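Local coordinates for protein dnab-like replicative helicase (Bacillus phage SPP1, PDB 3BH0) that probably hydrolyses ATP to drive 5'-3' unwinding of duplex DNA at the replication fork, this chain being the C-terminal ATPase domain of the helicase, at residues I206-R211 / S250-D256; R68-A74 / A257-L263; L101-E105 / I187-L193. All coordinates share one frame; numbering follows the deposited sequence.

Contact 1 (I206-R211 / S250-D256)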
loop_
_atom_site.group_PDB
_atom_site.type_symbol
_atom_site.label_atom_id
_atom_site.label_comp_id
_atom_site.label_asym_id
_atom_site.label_seq_id
_atom_site.Cartn_x
_atom_site.Cartn_y
_atom_site.Cartn_z
ATOM N N ILE A 206 -7.520 17.980 2.811
ATOM C CA ILE A 206 -6.571 16.976 2.312
ATOM C C ILE A 206 -5.131 17.307 2.732
ATOM O O ILE A 206 -4.365 16.414 3.062
ATOM C CB ILE A 206 -6.645 16.778 0.777
ATOM C CG1 ILE A 206 -8.060 16.414 0.321
ATOM C CG2 ILE A 206 -5.589 15.774 0.313
ATOM C CD1 ILE A 206 -8.553 15.040 0.724
ATOM N N SER A 207 -4.783 18.591 2.731
ATOM C CA SER A 207 -3.490 19.051 3.230
ATOM C C SER A 207 -3.270 18.619 4.679
ATOM O O SER A 207 -2.230 18.023 4.999
ATOM C CB SER A 207 -3.389 20.571 3.102
ATOM O OG SER A 207 -3.202 20.952 1.745
ATOM N N GLN A 208 -4.259 18.896 5.538
ATOM C CA GLN A 208 -4.217 18.488 6.958
ATOM C C GLN A 208 -4.108 16.981 7.100
ATOM O O GLN A 208 -3.226 16.492 7.802
ATOM C CB GLN A 208 -5.437 18.987 7.735
ATOM C CG GLN A 208 -5.699 18.211 9.053
ATOM C CD GLN A 208 -6.628 17.002 8.859
ATOM O OE1 GLN A 208 -7.655 17.100 8.191
ATOM N NE2 GLN A 208 -6.266 15.870 9.447
ATOM N N ILE A 209 -4.982 16.239 6.421
ATOM C CA ILE A 209 -4.885 14.773 6.437
ATOM C C ILE A 209 -3.471 14.306 6.084
ATOM O O ILE A 209 -2.922 13.429 6.742
ATOM C CB ILE A 209 -5.918 14.096 5.516
ATOM C CG1 ILE A 209 -7.345 14.337 6.026
ATOM C CG2 ILE A 209 -5.617 12.584 5.416
ATOM C CD1 ILE A 209 -8.438 14.047 4.993
ATOM N N SER A 210 -2.879 14.916 5.065
ATOM C CA SER A 210 -1.533 14.546 4.596
ATOM C C SER A 210 -0.429 14.824 5.637
ATOM O O SER A 210 0.368 13.938 5.957
ATOM C CB SER A 210 -1.237 15.241 3.249
ATOM O OG SER A 210 0.162 15.324 2.984
ATOM N N ARG A 211 -0.397 16.049 6.167
ATOM C CA ARG A 211 0.568 16.421 7.214
ATOM C C ARG A 211 0.482 15.486 8.400
ATOM O O ARG A 211 1.512 14.989 8.882
ATOM C CB ARG A 211 0.360 17.867 7.691
ATOM C CG ARG A 211 0.867 18.910 6.733
ATOM C CD ARG A 211 0.788 20.300 7.344
ATOM N NE ARG A 211 -0.579 20.663 7.718
ATOM C CZ ARG A 211 -1.405 21.326 6.921
ATOM N NH1 ARG A 211 -0.989 21.684 5.718
ATOM N NH2 ARG A 211 -2.644 21.639 7.323
ATOM N N SER A 250 -5.266 18.165 -3.979
ATOM C CA SER A 250 -4.661 17.849 -2.695
ATOM C C SER A 250 -3.521 18.805 -2.316
ATOM O O SER A 250 -3.450 19.275 -1.171
ATOM C CB SER A 250 -4.160 16.398 -2.734
ATOM O OG SER A 250 -5.185 15.512 -3.183
ATOM N N GLY A 251 -2.639 19.078 -3.287
ATOM C CA GLY A 251 -1.453 19.928 -3.100
ATOM C C GLY A 251 -0.370 19.306 -2.217
ATOM O O GLY A 251 0.560 18.644 -2.700
ATOM N N GLN A 252 -0.508 19.538 -0.914
ATOM C CA GLN A 252 0.393 19.047 0.121
ATOM C C GLN A 252 0.881 17.614 -0.093
ATOM O O GLN A 252 2.017 17.274 0.241
ATOM C CB GLN A 252 -0.340 19.149 1.452
ATOM C CG GLN A 252 0.452 18.738 2.660
ATOM C CD GLN A 252 1.531 19.736 3.018
ATOM O OE1 GLN A 252 2.715 19.477 2.812
ATOM N NE2 GLN A 252 1.125 20.885 3.568
ATOM N N LEU A 253 0.010 16.790 -0.663
ATOM C CA LEU A 253 0.208 15.343 -0.765
ATOM C C LEU A 253 1.570 14.914 -1.339
ATOM O O LEU A 253 2.213 14.015 -0.799
ATOM C CB LEU A 253 -0.966 14.722 -1.548
ATOM C CG LEU A 253 -1.403 13.280 -1.255
ATOM C CD1 LEU A 253 -1.435 12.991 0.226
ATOM C CD2 LEU A 253 -2.768 13.022 -1.858
ATOM N N GLU A 254 2.011 15.563 -2.418
ATOM C CA GLU A 254 3.292 15.216 -3.030
ATOM C C GLU A 254 4.485 15.663 -2.184
ATOM O O GLU A 254 5.559 15.060 -2.233
ATOM C CB GLU A 254 3.403 15.759 -4.463
ATOM C CG GLU A 254 3.728 17.240 -4.587
ATOM C CD GLU A 254 4.158 17.630 -5.997
ATOM O OE1 GLU A 254 3.410 18.410 -6.626
ATOM O OE2 GLU A 254 5.227 17.163 -6.472
ATOM N N GLN A 255 4.293 16.722 -1.403
ATOM C CA GLN A 255 5.364 17.229 -0.557
ATOM C C GLN A 255 5.636 16.319 0.641
ATOM O O GLN A 255 6.785 15.980 0.910
ATOM C CB GLN A 255 5.098 18.689 -0.180
ATOM C CG GLN A 255 5.379 19.618 -1.393
ATOM C CD GLN A 255 4.801 21.015 -1.258
ATOM O OE1 GLN A 255 4.876 21.628 -0.202
ATOM N NE2 GLN A 255 4.231 21.527 -2.341
ATOM N N ASP A 256 4.581 15.869 1.310
ATOM C CA ASP A 256 4.745 15.067 2.525
ATOM C C ASP A 256 5.258 13.643 2.322
ATOM O O ASP A 256 6.016 13.133 3.150
ATOM C CB ASP A 256 3.455 15.075 3.342
ATOM C CG ASP A 256 3.139 16.452 3.887
ATOM O OD1 ASP A 256 4.098 17.213 4.183
ATOM O OD2 ASP A 256 1.946 16.783 4.009
#

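Contact 2 (R68-A74 / A257-L263)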
loop_
_atom_site.group_PDB
_atom_site.type_symbol
_atom_site.label_atom_id
_atom_site.label_comp_id
_atom_site.label_asym_id
_atom_site.label_seq_id
_atom_site.Cartn_x
_atom_site.Cartn_y
_atom_site.Cartn_z
ATOM N N ARG A 68 9.982 5.396 9.181
ATOM C CA ARG A 68 9.416 6.754 9.145
ATOM C C ARG A 68 8.579 7.096 7.886
ATOM O O ARG A 68 7.922 8.148 7.826
ATOM C CB ARG A 68 10.543 7.782 9.372
ATOM C CG ARG A 68 11.348 8.188 8.138
ATOM C CD ARG A 68 11.026 9.630 7.707
ATOM N NE ARG A 68 11.642 9.936 6.415
ATOM C CZ ARG A 68 11.572 11.104 5.778
ATOM N NH1 ARG A 68 10.900 12.131 6.277
ATOM N NH2 ARG A 68 12.187 11.244 4.615
ATOM N N ASN A 69 8.602 6.197 6.900
ATOM C CA ASN A 69 8.082 6.498 5.561
ATOM C C ASN A 69 6.578 6.736 5.487
ATOM O O ASN A 69 5.784 6.068 6.141
ATOM C CB ASN A 69 8.466 5.413 4.544
ATOM C CG ASN A 69 9.965 5.295 4.325
ATOM O OD1 ASN A 69 10.424 4.299 3.766
ATOM N ND2 ASN A 69 10.736 6.303 4.754
ATOM N N PHE A 70 6.217 7.709 4.675
ATOM C CA PHE A 70 4.845 7.934 4.301
ATOM C C PHE A 70 4.795 7.655 2.804
ATOM O O PHE A 70 5.328 8.425 1.995
ATOM C CB PHE A 70 4.440 9.367 4.641
ATOM C CG PHE A 70 3.062 9.732 4.213
ATOM C CD1 PHE A 70 2.033 8.799 4.236
ATOM C CD2 PHE A 70 2.782 11.026 3.806
ATOM C CE1 PHE A 70 0.757 9.142 3.839
ATOM C CE2 PHE A 70 1.500 11.382 3.400
ATOM C CZ PHE A 70 0.488 10.435 3.423
ATOM N N VAL A 71 4.207 6.518 2.443
ATOM C CA VAL A 71 4.129 6.124 1.046
ATOM C C VAL A 71 2.716 6.171 0.495
ATOM O O VAL A 71 1.740 5.815 1.153
ATOM C CB VAL A 71 4.927 4.805 0.711
ATOM C CG1 VAL A 71 5.402 4.119 1.948
ATOM C CG2 VAL A 71 4.153 3.854 -0.174
ATOM N N LEU A 72 2.646 6.684 -0.723
ATOM C CA LEU A 72 1.418 6.909 -1.442
ATOM C C LEU A 72 1.341 5.977 -2.661
ATOM O O LEU A 72 2.284 5.860 -3.429
ATOM C CB LEU A 72 1.369 8.377 -1.868
ATOM C CG LEU A 72 -0.009 8.951 -2.125
ATOM C CD1 LEU A 72 -0.720 9.214 -0.783
ATOM C CD2 LEU A 72 0.118 10.219 -2.939
ATOM N N ILE A 73 0.216 5.285 -2.785
ATOM C CA ILE A 73 -0.086 4.458 -3.944
ATOM C C ILE A 73 -1.292 5.112 -4.585
ATOM O O ILE A 73 -2.414 4.994 -4.092
ATOM C CB ILE A 73 -0.401 2.977 -3.575
ATOM C CG1 ILE A 73 0.804 2.325 -2.889
ATOM C CG2 ILE A 73 -0.745 2.191 -4.823
ATOM C CD1 ILE A 73 0.511 0.992 -2.258
ATOM N N ALA A 74 -1.031 5.829 -5.664
ATOM C CA ALA A 74 -2.070 6.518 -6.391
ATOM C C ALA A 74 -2.282 5.953 -7.810
ATOM O O ALA A 74 -1.347 5.567 -8.507
ATOM C CB ALA A 74 -1.788 8.006 -6.422
ATOM N N ALA A 257 4.865 13.016 1.217
ATOM C CA ALA A 257 5.221 11.626 0.960
ATOM C C ALA A 257 6.705 11.464 0.637
ATOM O O ALA A 257 7.311 12.272 -0.071
ATOM C CB ALA A 257 4.364 11.049 -0.159
ATOM N N ASP A 258 7.284 10.411 1.179
ATOM C CA ASP A 258 8.644 10.035 0.856
ATOM C C ASP A 258 8.648 9.228 -0.435
ATOM O O ASP A 258 9.543 9.365 -1.273
ATOM C CB ASP A 258 9.227 9.239 2.029
ATOM C CG ASP A 258 9.035 9.966 3.343
ATOM O OD1 ASP A 258 9.453 11.148 3.425
ATOM O OD2 ASP A 258 8.411 9.400 4.263
ATOM N N ILE A 259 7.627 8.389 -0.582
ATOM C CA ILE A 259 7.484 7.542 -1.749
ATOM C C ILE A 259 6.088 7.690 -2.361
ATOM O O ILE A 259 5.076 7.650 -1.662
ATOM C CB ILE A 259 7.807 6.069 -1.425
ATOM C CG1 ILE A 259 9.205 5.971 -0.795
ATOM C CG2 ILE A 259 7.725 5.219 -2.702
ATOM C CD1 ILE A 259 9.596 4.609 -0.227
ATOM N N ILE A 260 6.055 7.883 -3.666
ATOM C CA ILE A 260 4.814 7.908 -4.405
ATOM C C ILE A 260 4.905 6.910 -5.541
ATOM O O ILE A 260 5.678 7.074 -6.486
ATOM C CB ILE A 260 4.488 9.316 -4.946
ATOM C CG1 ILE A 260 4.372 10.313 -3.785
ATOM C CG2 ILE A 260 3.215 9.278 -5.830
ATOM C CD1 ILE A 260 4.189 11.786 -4.207
ATOM N N GLU A 261 4.115 5.856 -5.437
ATOM C CA GLU A 261 4.048 4.899 -6.514
ATOM C C GLU A 261 2.720 4.989 -7.265
ATOM O O GLU A 261 1.657 4.800 -6.694
ATOM C CB GLU A 261 4.390 3.487 -6.029
ATOM C CG GLU A 261 3.989 3.183 -4.622
ATOM C CD GLU A 261 4.756 2.025 -4.013
ATOM O OE1 GLU A 261 5.895 2.244 -3.590
ATOM O OE2 GLU A 261 4.212 0.909 -3.907
ATOM N N PHE A 262 2.809 5.356 -8.541
ATOM C CA PHE A 262 1.679 5.331 -9.453
ATOM C C PHE A 262 1.569 3.954 -10.096
ATOM O O PHE A 262 2.577 3.284 -10.325
ATOM C CB PHE A 262 1.848 6.371 -10.561
ATOM C CG PHE A 262 1.793 7.803 -10.095
ATOM C CD1 PHE A 262 0.828 8.230 -9.201
ATOM C CD2 PHE A 262 2.681 8.736 -10.610
ATOM C CE1 PHE A 262 0.771 9.572 -8.796
ATOM C CE2 PHE A 262 2.627 10.082 -10.228
ATOM C CZ PHE A 262 1.673 10.497 -9.315
ATOM N N LEU A 263 0.338 3.540 -10.365
ATOM C CA LEU A 263 0.064 2.341 -11.141
ATOM C C LEU A 263 -0.552 2.726 -12.478
ATOM O O LEU A 263 -1.408 3.601 -12.561
ATOM C CB LEU A 263 -0.871 1.395 -10.387
ATOM C CG LEU A 263 -0.360 0.390 -9.339
ATOM C CD1 LEU A 263 1.037 0.652 -8.789
ATOM C CD2 LEU A 263 -1.338 0.361 -8.206
#

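Contact 3 (L101-E105 / I187-L193)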
loop_
_atom_site.group_PDB
_atom_site.type_symbol
_atom_site.label_atom_id
_atom_site.label_comp_id
_atom_site.label_asym_id
_atom_site.label_seq_id
_atom_site.Cartn_x
_atom_site.Cartn_y
_atom_site.Cartn_z
ATOM N N LEU A 101 -4.820 -2.634 8.225
ATOM C CA LEU A 101 -5.518 -2.153 7.046
ATOM C C LEU A 101 -6.760 -1.388 7.452
ATOM O O LEU A 101 -7.676 -1.947 8.058
ATOM C CB LEU A 101 -5.866 -3.301 6.104
ATOM C CG LEU A 101 -6.921 -3.005 5.035
ATOM C CD1 LEU A 101 -6.509 -1.894 4.034
ATOM C CD2 LEU A 101 -7.312 -4.303 4.313
ATOM N N HIS A 102 -6.771 -0.102 7.126
ATOM C CA HIS A 102 -7.911 0.737 7.397
ATOM C C HIS A 102 -8.713 0.868 6.109
ATOM O O HIS A 102 -8.344 1.603 5.188
ATOM C CB HIS A 102 -7.471 2.077 7.979
ATOM C CG HIS A 102 -6.910 1.962 9.361
ATOM N ND1 HIS A 102 -5.629 1.514 9.612
ATOM C CD2 HIS A 102 -7.467 2.202 10.572
ATOM C CE1 HIS A 102 -5.423 1.485 10.917
ATOM N NE2 HIS A 102 -6.520 1.903 11.520
ATOM N N SER A 103 -9.794 0.089 6.041
ATOM C CA SER A 103 -10.564 -0.023 4.819
ATOM C C SER A 103 -11.913 0.671 4.941
ATOM O O SER A 103 -12.842 0.186 5.572
ATOM C CB SER A 103 -10.675 -1.482 4.381
ATOM O OG SER A 103 -11.872 -2.066 4.796
ATOM N N LEU A 104 -11.975 1.839 4.323
ATOM C CA LEU A 104 -13.068 2.760 4.478
ATOM C C LEU A 104 -14.093 2.530 3.373
ATOM O O LEU A 104 -15.264 2.897 3.488
ATOM C CB LEU A 104 -12.503 4.175 4.432
ATOM C CG LEU A 104 -11.694 4.515 5.685
ATOM C CD1 LEU A 104 -10.279 4.902 5.310
ATOM C CD2 LEU A 104 -12.376 5.668 6.385
ATOM N N GLU A 105 -13.617 1.889 2.316
ATOM C CA GLU A 105 -14.402 1.565 1.148
ATOM C C GLU A 105 -15.163 0.239 1.363
ATOM O O GLU A 105 -16.347 0.149 1.062
ATOM C CB GLU A 105 -13.452 1.483 -0.058
ATOM C CG GLU A 105 -14.129 1.342 -1.394
ATOM C CD GLU A 105 -14.336 2.672 -2.127
ATOM O OE1 GLU A 105 -15.314 3.412 -1.802
ATOM O OE2 GLU A 105 -13.527 2.954 -3.054
ATOM N N ILE A 187 -4.012 2.557 4.350
ATOM C CA ILE A 187 -5.288 3.249 4.334
ATOM C C ILE A 187 -6.012 3.111 2.983
ATOM O O ILE A 187 -5.600 3.723 1.985
ATOM C CB ILE A 187 -5.130 4.699 4.816
ATOM C CG1 ILE A 187 -4.350 4.689 6.145
ATOM C CG2 ILE A 187 -6.510 5.391 4.945
ATOM C CD1 ILE A 187 -3.774 5.983 6.567
ATOM N N ASP A 188 -7.072 2.287 2.940
ATOM C CA ASP A 188 -7.861 2.195 1.698
ATOM C C ASP A 188 -8.587 3.471 1.455
ATOM O O ASP A 188 -9.752 3.701 1.787
ATOM C CB ASP A 188 -8.767 0.981 1.506
ATOM C CG ASP A 188 -9.288 0.863 0.033
ATOM O OD1 ASP A 188 -9.058 1.786 -0.807
ATOM O OD2 ASP A 188 -9.945 -0.151 -0.284
ATOM N N TYR A 189 -7.739 4.280 0.859
ATOM C CA TYR A 189 -7.929 5.538 0.230
ATOM C C TYR A 189 -8.198 6.749 1.074
ATOM O O TYR A 189 -9.160 6.826 1.834
ATOM C CB TYR A 189 -8.433 5.425 -1.226
ATOM C CG TYR A 189 -9.725 6.035 -1.652
ATOM C CD1 TYR A 189 -9.785 7.375 -2.027
ATOM C CD2 TYR A 189 -10.862 5.242 -1.822
ATOM C CE1 TYR A 189 -10.965 7.932 -2.484
ATOM C CE2 TYR A 189 -12.051 5.790 -2.293
ATOM C CZ TYR A 189 -12.091 7.128 -2.617
ATOM O OH TYR A 189 -13.263 7.670 -3.058
ATOM N N LEU A 190 -7.223 7.642 0.935
ATOM C CA LEU A 190 -6.981 8.780 1.765
ATOM C C LEU A 190 -8.099 9.802 1.721
ATOM O O LEU A 190 -8.423 10.389 2.744
ATOM C CB LEU A 190 -5.644 9.417 1.346
ATOM C CG LEU A 190 -5.136 10.730 1.960
ATOM C CD1 LEU A 190 -3.624 10.658 2.064
ATOM C CD2 LEU A 190 -5.564 11.962 1.157
ATOM N N GLN A 191 -8.690 9.987 0.547
ATOM C CA GLN A 191 -9.639 11.075 0.312
ATOM C C GLN A 191 -11.017 10.769 0.879
ATOM O O GLN A 191 -11.946 11.568 0.729
ATOM C CB GLN A 191 -9.743 11.405 -1.184
ATOM C CG GLN A 191 -8.510 12.101 -1.765
ATOM C CD GLN A 191 -7.401 11.131 -2.204
ATOM O OE1 GLN A 191 -7.551 9.905 -2.148
ATOM N NE2 GLN A 191 -6.284 11.694 -2.654
ATOM N N LEU A 192 -11.120 9.610 1.520
ATOM C CA LEU A 192 -12.298 9.176 2.245
ATOM C C LEU A 192 -12.183 9.473 3.751
ATOM O O LEU A 192 -13.175 9.390 4.489
ATOM C CB LEU A 192 -12.495 7.657 2.035
ATOM C CG LEU A 192 -13.720 7.133 1.270
ATOM C CD1 LEU A 192 -13.965 7.928 0.004
ATOM C CD2 LEU A 192 -13.618 5.641 0.959
ATOM N N LEU A 193 -10.976 9.808 4.203
ATOM C CA LEU A 193 -10.730 10.051 5.630
ATOM C C LEU A 193 -11.511 11.264 6.135
ATOM O O LEU A 193 -11.704 12.227 5.405
ATOM C CB LEU A 193 -9.233 10.226 5.914
ATOM C CG LEU A 193 -8.356 8.972 5.860
ATOM C CD1 LEU A 193 -6.872 9.320 5.842
ATOM C CD2 LEU A 193 -8.663 8.018 6.998
#

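Contact 1 (I206-R211 / S250-D256)
Two nearly parallel helices of the ATPase domain meet here, with I206, S207, S210 and R211 of helix 202-220 facing S250, Q252, L253 and D256 at the short helix 252-256. Over the segments the axes come within 8.8 Å and differ in direction by 13°. At the N-terminal end the CG2 branch of I206 lies against S250 CB, at 3.4 Å. Next to it, S207 OG is hydrogen-bonded to T203 O of its own helix, and it also rests 3.4 Å from Q252 CB. S210 is more deeply placed. With OG anti to the backbone N (chi1 159°), the hydroxyl points across to D256. A hydrogen bond from S210 OG to D256 OD2 is modelled at 2.5 Å, but the place of that oxygen is doubtful. S210 CB meets the CD1 branch of L253 at 3.8 Å. R211 bends at chi3 and folds its guanidinium back over S207 O of its own helix. The charged groups of R211 and D256 are not in contact: as modelled, R211 NE stands 5.9 Å from D256 OD2. Opposite charges this far apart would attract only weakly. The interface combines a small apolar patch with a buried serine hydroxyl, and D256 probably offers that hydroxyl an acceptor, though the exact bond is uncertain.

Contact 2 (R68-A74 / A257-L263)
D258 OD2 is gripped by two groups: F70 N donates to it at 2.8 Å, and K214 NZ makes a salt bridge with it. The F70 N-H comes to the anti side of the carboxylate, 25° out of its plane. D258 OD1 makes salt bridges with R287 and R68. D258 OD1 sits over one face of the R68 guanidinium, 3.0 Å from R68 NH2, so charge alone acts, and the place of NH2 is less sure. D258 N returns a bond of 2.9 Å to F70 O. Beyond this, strands 70-74 and 259-265 run parallel. L72 takes part twice: its N donates to I259 O at 2.8 Å, and its O receives E261 N at 2.7 Å. V71 and I73 share one face of the sheet with I259 and E261. V71 CB packs on I259 CB, and I73 CG1 lies alongside E261 CG at 3.7 Å. On the face of L72 and I260, A74 CB touches F262 CD1 at 3.8 Å. Strand 70-74 leads into a sequence consistent with a P-loop (Walker A), and L263 touches A75 there. The buried D258 carboxylate is thus met by a backbone N-H and several cations, which would probably stabilise its negative charge.

Contact 3 (L101-E105 / I187-L193)
L104 and I187 lie side by side and point the same way, with L104 CD1 3.8 Å from I187 CG2. L104 CD1 also meets L193 CD2, at 3.9 Å. L104 CG stands anti to its carbonyl carbon (chi1 -71°), which carries CD1 to both I187 and L193. L104 CB packs on L192 CD2, again at 3.9 Å. L192 CD2 also touches E105 OE1. The L192 and E105 side chains cross at about a right angle. E105 comes to the Y189 ring at its edge: E105 OE2 is 3.3 Å from Y189 CE2 and near the ring plane. The carboxylate and ring planes are inclined by 55°. E105 reaches there through a bend at chi2 (95°), after CG leaves anti to the backbone N. L192 CG lies over one face of the same ring. D188 N donates to H102 O at 2.7 Å, and D188 CB packs over S103 CA at 3.9 Å. The chain turns at D188, the centre of an inverse gamma turn. An aspartate after a run of hydrophobic strand residues is consistent with the Walker B motif of P-loop NTPases, and D188 touches residues that fit the Walker A pattern. Strand 98-103 lies between strand 154-157 and strand 183-188, and H102 stacks on F157. I187 reaches strand 223-228 on the other side. I167 of helix 164-176 touches H102, I187 and L193, and helix 202-220 packs on I187, L190 and L193.

The three contacts lie in one RecA-like P-loop domain. Contacts 2 and 3 are pairings in the same mixed sheet, separated by strand 223-228, with centres about 15 Å apart. Contact 1 lies beside the sheet, its centre about 12 Å from that of contact 2 and about 15 Å from that of contact 3. It touches both: L253 packs on L72 of contact 2 and on L190 of contact 3, and I209 packs on L193. Along the chain, segment 68-74 comes first and 257-263 last. Both segments of contact 3 precede those of contact 1, and helix 252-256 passes through A257 and D258 into strand 259-265. The helix pair of contact 1 thus joins the two strand pairings.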